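Local structure of enolase (alpha proteobacterium BAL199, 3UGV) at residues F[287-292]-F[318-323]; F[308-313]-F[322-327]. The protein is a magnesium-binding member of the enolase superfamily, of the mandelate racemase/muconate lactonizing enzyme type, and probably abstracts a proton alpha to a carboxylate. One frame throughout, in Å; residues are numbered along the deposited sequence.

Contact 1. Residues F[287-292]-F[318-323]; sequences QALQAG and GAWGIP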
ATOM      1  N   GLN F 287     -15.411   7.312   1.409  1.00 18.95           N
ATOM      2  CA  GLN F 287     -14.206   7.678   0.662  1.00 23.86           C
ATOM      3  C   GLN F 287     -13.230   8.500   1.503  1.00 29.04           C
ATOM      4  O   GLN F 287     -12.022   8.295   1.437  1.00 36.62           O
ATOM      5  CB  GLN F 287     -14.586   8.434  -0.606  1.00 25.84           C
ATOM      6  CG  GLN F 287     -15.380   7.575  -1.608  1.00 23.82           C
ATOM      7  CD  GLN F 287     -15.824   8.377  -2.819  1.00 38.89           C
ATOM      8  OE1 GLN F 287     -15.793   9.621  -2.803  1.00 40.39           O
ATOM      9  NE2 GLN F 287     -16.222   7.675  -3.884  1.00 32.77           N
ATOM     10  N   ALA F 288     -13.771   9.413   2.309  1.00 21.08           N
ATOM     11  CA  ALA F 288     -12.969  10.198   3.222  1.00 19.51           C
ATOM     12  C   ALA F 288     -12.235   9.315   4.221  1.00 21.56           C
ATOM     13  O   ALA F 288     -11.076   9.578   4.544  1.00 21.94           O
ATOM     14  CB  ALA F 288     -13.828  11.205   3.950  1.00 17.69           C
ATOM     15  N   LEU F 289     -12.915   8.281   4.715  1.00 24.20           N
ATOM     16  CA  LEU F 289     -12.326   7.370   5.708  1.00 23.90           C
ATOM     17  C   LEU F 289     -11.240   6.497   5.069  1.00 25.06           C
ATOM     18  O   LEU F 289     -10.159   6.329   5.633  1.00 31.20           O
ATOM     19  CB  LEU F 289     -13.405   6.511   6.399  1.00 20.94           C
ATOM     20  CG  LEU F 289     -14.488   7.316   7.137  1.00 21.98           C
ATOM     21  CD1 LEU F 289     -15.518   6.432   7.823  1.00 22.47           C
ATOM     22  CD2 LEU F 289     -13.863   8.255   8.146  1.00 28.28           C
ATOM     23  N   GLN F 290     -11.511   5.970   3.880  1.00 19.49           N
ATOM     24  CA  GLN F 290     -10.481   5.239   3.144  1.00 20.96           C
ATOM     25  C   GLN F 290      -9.257   6.099   2.908  1.00 22.42           C
ATOM     26  O   GLN F 290      -8.138   5.591   2.889  1.00 21.40           O
ATOM     27  CB  GLN F 290     -10.992   4.766   1.793  1.00 15.28           C
ATOM     28  CG  GLN F 290     -12.019   3.660   1.858  1.00 22.17           C
ATOM     29  CD  GLN F 290     -12.536   3.328   0.471  1.00 49.22           C
ATOM     30  OE1 GLN F 290     -12.927   4.226  -0.284  1.00 51.51           O
ATOM     31  NE2 GLN F 290     -12.516   2.043   0.113  1.00 53.17           N
ATOM     32  N   ALA F 291      -9.468   7.400   2.714  1.00 18.03           N
ATOM     33  CA  ALA F 291      -8.353   8.313   2.471  1.00 14.11           C
ATOM     34  C   ALA F 291      -7.617   8.648   3.766  1.00 19.91           C
ATOM     35  O   ALA F 291      -6.592   9.308   3.744  1.00 22.85           O
ATOM     36  CB  ALA F 291      -8.847   9.576   1.800  1.00 12.60           C
ATOM     37  N   GLY F 292      -8.148   8.194   4.898  1.00 23.65           N
ATOM     38  CA  GLY F 292      -7.589   8.557   6.187  1.00 16.21           C
ATOM     39  C   GLY F 292      -7.627  10.061   6.418  1.00 17.96           C
ATOM     40  O   GLY F 292      -6.650  10.645   6.906  1.00 19.21           O
ATOM     41  N   GLY F 318     -20.128   3.446  12.303  1.00 19.03           N
ATOM     42  CA  GLY F 318     -20.094   2.363  13.267  1.00 18.19           C
ATOM     43  C   GLY F 318     -19.063   1.307  12.910  1.00 24.97           C
ATOM     44  O   GLY F 318     -18.277   0.890  13.756  1.00 27.73           O
ATOM     45  N   ALA F 319     -19.065   0.863  11.654  1.00 29.49           N
ATOM     46  CA  ALA F 319     -18.140  -0.186  11.227  1.00 29.96           C
ATOM     47  C   ALA F 319     -16.675   0.233  11.438  1.00 25.61           C
ATOM     48  O   ALA F 319     -15.850  -0.548  11.909  1.00 28.38           O
ATOM     49  CB  ALA F 319     -18.394  -0.545   9.782  1.00 28.44           C
ATOM     50  N   TRP F 320     -16.369   1.477  11.090  1.00 18.42           N
ATOM     51  CA  TRP F 320     -15.041   2.037  11.267  1.00 24.58           C
ATOM     52  C   TRP F 320     -14.745   2.358  12.730  1.00 22.40           C
ATOM     53  O   TRP F 320     -13.587   2.458  13.133  1.00 21.96           O
ATOM     54  CB  TRP F 320     -14.902   3.329  10.442  1.00 22.23           C
ATOM     55  CG  TRP F 320     -14.521   3.127   9.005  1.00 25.88           C
ATOM     56  CD1 TRP F 320     -15.366   2.921   7.940  1.00 21.86           C
ATOM     57  CD2 TRP F 320     -13.193   3.135   8.463  1.00 26.32           C
ATOM     58  NE1 TRP F 320     -14.642   2.780   6.780  1.00 25.08           N
ATOM     59  CE2 TRP F 320     -13.308   2.914   7.069  1.00 26.48           C
ATOM     60  CE3 TRP F 320     -11.916   3.295   9.023  1.00 29.21           C
ATOM     61  CZ2 TRP F 320     -12.197   2.855   6.226  1.00 22.49           C
ATOM     62  CZ3 TRP F 320     -10.814   3.241   8.186  1.00 30.19           C
ATOM     63  CH2 TRP F 320     -10.963   3.020   6.800  1.00 24.57           C
ATOM     64  N   GLY F 321     -15.785   2.573  13.525  1.00 22.43           N
ATOM     65  CA  GLY F 321     -15.569   2.981  14.899  1.00 19.46           C
ATOM     66  C   GLY F 321     -15.316   4.472  15.081  1.00 23.36           C
ATOM     67  O   GLY F 321     -14.798   4.887  16.108  1.00 23.66           O
ATOM     68  N   ILE F 322     -15.695   5.280  14.095  1.00 19.91           N
ATOM     69  CA  ILE F 322     -15.433   6.718  14.129  1.00 21.57           C
ATOM     70  C   ILE F 322     -16.531   7.429  14.902  1.00 21.21           C
ATOM     71  O   ILE F 322     -17.702   7.247  14.598  1.00 16.46           O
ATOM     72  CB  ILE F 322     -15.410   7.329  12.704  1.00 25.45           C
ATOM     73  CG1 ILE F 322     -14.445   6.572  11.802  1.00 34.39           C
ATOM     74  CG2 ILE F 322     -14.975   8.773  12.761  1.00 23.97           C
ATOM     75  CD1 ILE F 322     -12.988   6.838  12.114  1.00 33.11           C
ATOM     76  N   PRO F 323     -16.167   8.245  15.905  1.00 22.93           N
ATOM     77  CA  PRO F 323     -17.245   8.935  16.631  1.00 22.60           C
ATOM     78  C   PRO F 323     -17.941   9.954  15.735  1.00 26.82           C
ATOM     79  O   PRO F 323     -17.301  10.679  14.983  1.00 25.94           O
ATOM     80  CB  PRO F 323     -16.519   9.615  17.787  1.00 18.62           C
ATOM     81  CG  PRO F 323     -15.236   8.847  17.932  1.00 16.85           C
ATOM     82  CD  PRO F 323     -14.861   8.419  16.554  1.00 16.74           C
TER

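Contact 2. Residues F[308-313]-F[322-327]; sequences SGWMRA and IPMSTH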
ATOM      1  N   SER F 308     -32.511   9.380   6.124  1.00 23.37           N
ATOM      2  CA  SER F 308     -32.072   8.188   5.387  1.00 32.67           C
ATOM      3  C   SER F 308     -30.565   8.114   5.251  1.00 32.95           C
ATOM      4  O   SER F 308     -29.957   7.096   5.594  1.00 32.79           O
ATOM      5  CB  SER F 308     -32.689   8.157   3.984  1.00 33.92           C
ATOM      6  OG  SER F 308     -34.086   7.986   4.060  1.00 27.50           O
ATOM      7  N   GLY F 309     -29.969   9.192   4.737  1.00 24.99           N
ATOM      8  CA  GLY F 309     -28.521   9.277   4.610  1.00 15.23           C
ATOM      9  C   GLY F 309     -27.775   9.199   5.929  1.00 21.55           C
ATOM     10  O   GLY F 309     -26.716   8.578   6.002  1.00 26.78           O
ATOM     11  N   TRP F 310     -28.316   9.817   6.981  1.00 19.53           N
ATOM     12  CA  TRP F 310     -27.654   9.753   8.281  1.00 16.72           C
ATOM     13  C   TRP F 310     -27.549   8.317   8.777  1.00 18.80           C
ATOM     14  O   TRP F 310     -26.498   7.901   9.273  1.00 23.53           O
ATOM     15  CB  TRP F 310     -28.377  10.600   9.327  1.00 23.08           C
ATOM     16  CG  TRP F 310     -27.766  10.421  10.697  1.00 25.38           C
ATOM     17  CD1 TRP F 310     -27.990   9.397  11.558  1.00 23.25           C
ATOM     18  CD2 TRP F 310     -26.797  11.271  11.329  1.00 20.20           C
ATOM     19  NE1 TRP F 310     -27.239   9.558  12.691  1.00 24.43           N
ATOM     20  CE2 TRP F 310     -26.498  10.702  12.575  1.00 26.67           C
ATOM     21  CE3 TRP F 310     -26.165  12.463  10.961  1.00 16.71           C
ATOM     22  CZ2 TRP F 310     -25.593  11.285  13.467  1.00 25.35           C
ATOM     23  CZ3 TRP F 310     -25.263  13.037  11.840  1.00 17.62           C
ATOM     24  CH2 TRP F 310     -24.989  12.450  13.078  1.00 27.32           C
ATOM     25  N   MET F 311     -28.633   7.555   8.651  1.00 19.71           N
ATOM     26  CA  MET F 311     -28.646   6.197   9.194  1.00 20.67           C
ATOM     27  C   MET F 311     -27.649   5.315   8.458  1.00 24.81           C
ATOM     28  O   MET F 311     -26.994   4.469   9.060  1.00 32.79           O
ATOM     29  CB  MET F 311     -30.054   5.573   9.159  1.00 22.30           C
ATOM     30  CG  MET F 311     -31.117   6.288  10.030  1.00 22.92           C
ATOM     31  SD  MET F 311     -30.629   6.650  11.730  1.00 44.13           S
ATOM     32  CE  MET F 311     -30.253   5.019  12.349  1.00 39.93           C
ATOM     33  N   ARG F 312     -27.538   5.514   7.149  1.00 22.16           N
ATOM     34  CA  ARG F 312     -26.564   4.773   6.359  1.00 25.26           C
ATOM     35  C   ARG F 312     -25.139   5.140   6.759  1.00 26.69           C
ATOM     36  O   ARG F 312     -24.265   4.277   6.854  1.00 20.78           O
ATOM     37  CB  ARG F 312     -26.803   5.007   4.869  1.00 20.99           C
ATOM     38  CG  ARG F 312     -28.063   4.296   4.395  1.00 22.61           C
ATOM     39  CD  ARG F 312     -28.462   4.666   2.990  1.00 26.38           C
ATOM     40  NE  ARG F 312     -29.860   4.327   2.747  1.00 39.04           N
ATOM     41  CZ  ARG F 312     -30.432   4.283   1.549  1.00 42.81           C
ATOM     42  NH1 ARG F 312     -29.725   4.540   0.455  1.00 48.89           N
ATOM     43  NH2 ARG F 312     -31.717   3.977   1.449  1.00 40.25           N
ATOM     44  N   ALA F 313     -24.931   6.429   7.017  1.00 20.06           N
ATOM     45  CA  ALA F 313     -23.628   6.941   7.388  1.00 16.67           C
ATOM     46  C   ALA F 313     -23.287   6.483   8.792  1.00 25.46           C
ATOM     47  O   ALA F 313     -22.125   6.212   9.086  1.00 23.48           O
ATOM     48  CB  ALA F 313     -23.598   8.470   7.292  1.00 14.96           C
ATOM     49  N   ILE F 322     -15.695   5.280  14.095  1.00 19.91           N
ATOM     50  CA  ILE F 322     -15.433   6.718  14.129  1.00 21.57           C
ATOM     51  C   ILE F 322     -16.531   7.429  14.902  1.00 21.21           C
ATOM     52  O   ILE F 322     -17.702   7.247  14.598  1.00 16.46           O
ATOM     53  CB  ILE F 322     -15.410   7.329  12.704  1.00 25.45           C
ATOM     54  CG1 ILE F 322     -14.445   6.572  11.802  1.00 34.39           C
ATOM     55  CG2 ILE F 322     -14.975   8.773  12.761  1.00 23.97           C
ATOM     56  CD1 ILE F 322     -12.988   6.838  12.114  1.00 33.11           C
ATOM     57  N   PRO F 323     -16.167   8.245  15.905  1.00 22.93           N
ATOM     58  CA  PRO F 323     -17.245   8.935  16.631  1.00 22.60           C
ATOM     59  C   PRO F 323     -17.941   9.954  15.735  1.00 26.82           C
ATOM     60  O   PRO F 323     -17.301  10.679  14.983  1.00 25.94           O
ATOM     61  CB  PRO F 323     -16.519   9.615  17.787  1.00 18.62           C
ATOM     62  CG  PRO F 323     -15.236   8.847  17.932  1.00 16.85           C
ATOM     63  CD  PRO F 323     -14.861   8.419  16.554  1.00 16.74           C
ATOM     64  N   MET F 324     -19.263   9.994  15.818  1.00 27.44           N
ATOM     65  CA  MET F 324     -20.069  10.746  14.876  1.00 22.63           C
ATOM     66  C   MET F 324     -20.867  11.796  15.638  1.00 23.79           C
ATOM     67  O   MET F 324     -21.525  11.480  16.630  1.00 29.01           O
ATOM     68  CB  MET F 324     -20.987   9.769  14.141  1.00 20.49           C
ATOM     69  CG  MET F 324     -21.895  10.355  13.093  1.00 21.21           C
ATOM     70  SD  MET F 324     -22.518   8.992  12.091  1.00 31.45           S
ATOM     71  CE  MET F 324     -23.802   9.779  11.132  1.00 20.97           C
ATOM     72  N   SER F 325     -20.781  13.045  15.186  1.00 22.31           N
ATOM     73  CA  SER F 325     -21.505  14.161  15.799  1.00 23.43           C
ATOM     74  C   SER F 325     -22.435  14.750  14.755  1.00 26.83           C
ATOM     75  O   SER F 325     -22.425  14.315  13.608  1.00 27.58           O
ATOM     76  CB  SER F 325     -20.528  15.234  16.309  1.00 28.41           C
ATOM     77  OG  SER F 325     -19.759  14.770  17.415  1.00 18.34           O
ATOM     78  N   THR F 326     -23.240  15.735  15.136  1.00 22.42           N
ATOM     79  CA  THR F 326     -24.178  16.332  14.192  1.00 20.72           C
ATOM     80  C   THR F 326     -23.748  17.711  13.732  1.00 26.94           C
ATOM     81  O   THR F 326     -22.846  18.317  14.291  1.00 28.88           O
ATOM     82  CB  THR F 326     -25.599  16.478  14.779  1.00 20.34           C
ATOM     83  OG1 THR F 326     -25.555  17.335  15.933  1.00 26.40           O
ATOM     84  CG2 THR F 326     -26.171  15.122  15.161  1.00 20.52           C
ATOM     85  N   HIS F 327     -24.412  18.199  12.699  1.00 23.49           N
ATOM     86  CA  HIS F 327     -24.243  19.573  12.280  1.00 23.74           C
ATOM     87  C   HIS F 327     -25.588  20.176  11.920  1.00 27.65           C
ATOM     88  O   HIS F 327     -26.292  19.663  11.049  1.00 24.71           O
ATOM     89  CB  HIS F 327     -23.322  19.671  11.084  1.00 18.04           C
ATOM     90  CG  HIS F 327     -23.139  21.069  10.599  1.00 25.88           C
ATOM     91  ND1 HIS F 327     -23.712  21.536   9.435  1.00 27.45           N
ATOM     92  CD2 HIS F 327     -22.454  22.111  11.129  1.00 23.38           C
ATOM     93  CE1 HIS F 327     -23.372  22.800   9.259  1.00 27.70           C
ATOM     94  NE2 HIS F 327     -22.619  23.177  10.279  1.00 28.02           N
TER

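Contact 1. Residues F[287-292]-F[318-323]
Leu289 packs over one face of the Trp320 indole in an apolar contact between the C-terminal ends of two helices, 282-290 and 306-320. Both are outer helices of the modified TIM barrel domain of the enolase superfamily. Leu289 CD1 makes the CH-pi contact, 3.7 Å from the centroid of the Trp320 five-membered ring and 19° off the ring normal. Leu289 CB rests over the same indole, 3.7 Å from Trp320 CE2. With CG beside the backbone N (chi1 -59°), the branch runs along the indole and brings CD1 above the pyrrole part. The other methyl turns to the next partner: Leu289 CD2 is 4.1 Å from Ile322 CG1. The far end of the indole reaches the backbone, with Trp320 CH2 3.6 Å from Leu289 O. Gln290 adds a looser touch, Gln290 N lying 4.0 Å from Trp320 CZ2. Both helices end in Schellman motifs, with Gly292 and Gly321 at positive phi. Gly321 turns the chain so that Ile322 comes in beside Leu289. The indole also serves the assembly: His286 of a second subunit meets its ring, and Asp260 of a third subunit packs on it. Between the two segments the contact rests on dispersion and CH-pi attraction, so the fit of one leucine methyl and its CB against the indole face holds it, not directed polar bonds.

Contact 2. Residues F[308-313]-F[322-327]
Met324 reaches from the loop after helix 306-320 back to Trp310 and Ala313 on that same helix. Its CB starts toward the helix. Met324 CG lies anti to the backbone N (chi1 -179°) and comes 3.7 Å from Trp310 CH2, at the benzene end of the indole. The chain stays extended beyond CG. Met324 SD lies over the ring face, 4.4 Å from the centroid of the Trp310 six-membered ring and 24° off its normal, a Met-aromatic contact. The terminal methyl sits over the same face, although the modelled approach of CE to the ring is too close to be trusted in detail. As modelled, Met324 CE also lies 4.1 Å from Ala313 CB, one helical turn on. Two further groups meet the outer end of the indole. Ser325 O lies at its edge, near the ring plane, and Thr326 CG2 is 3.6 Å from Trp310 CH2. The indole N-H side is fixed elsewhere, by a hydrogen bond between Trp310 NE1 and Thr340 OG1. A leucine in place of Trp310 would probably leave Met324 without the flat face it lies on and Thr340 without its indole partner. All the touching residues are buried. The loop leads on to His327, which touches the metal ligand Glu277 and is hydrogen-bonded through ND1 to Asp300 OD2, consistent with the His-Asp dyad of mandelate racemase relatives. Phe301 stacks on the indole, and helix 330-337 adds Val336 and Met337 against it. Met324 also touches Val297 of the parallel barrel strand 296-297, while Met285 of helix 282-290 meets Ala313. The contact lies where helix 306-320 and the following loop meet strand 296-297 and helices 282-290 and 330-337.

Overall arrangement
Along the chain, helix 282-290 comes first and supplies the opening segment of contact 1. Strand 296-297 and the short helix 301-304 follow. Helix 306-320 then gives the opening segment of contact 2 at 308-313 and the second one of contact 1 at its end. Contact 1 closes a loop of 25 residues between its segments, and contact 2 one of 8. The closing segments overlap at Ile322 and Pro323, and contact 2 ends farther along, so the two loops cross, neither lying within the other. Contact 1 joins neighbouring helix ends near the subunit interfaces. Contact 2 fastens the following loop inside the barrel domain, with the Ser325 side chain about 10 Å from a bound magnesium ion.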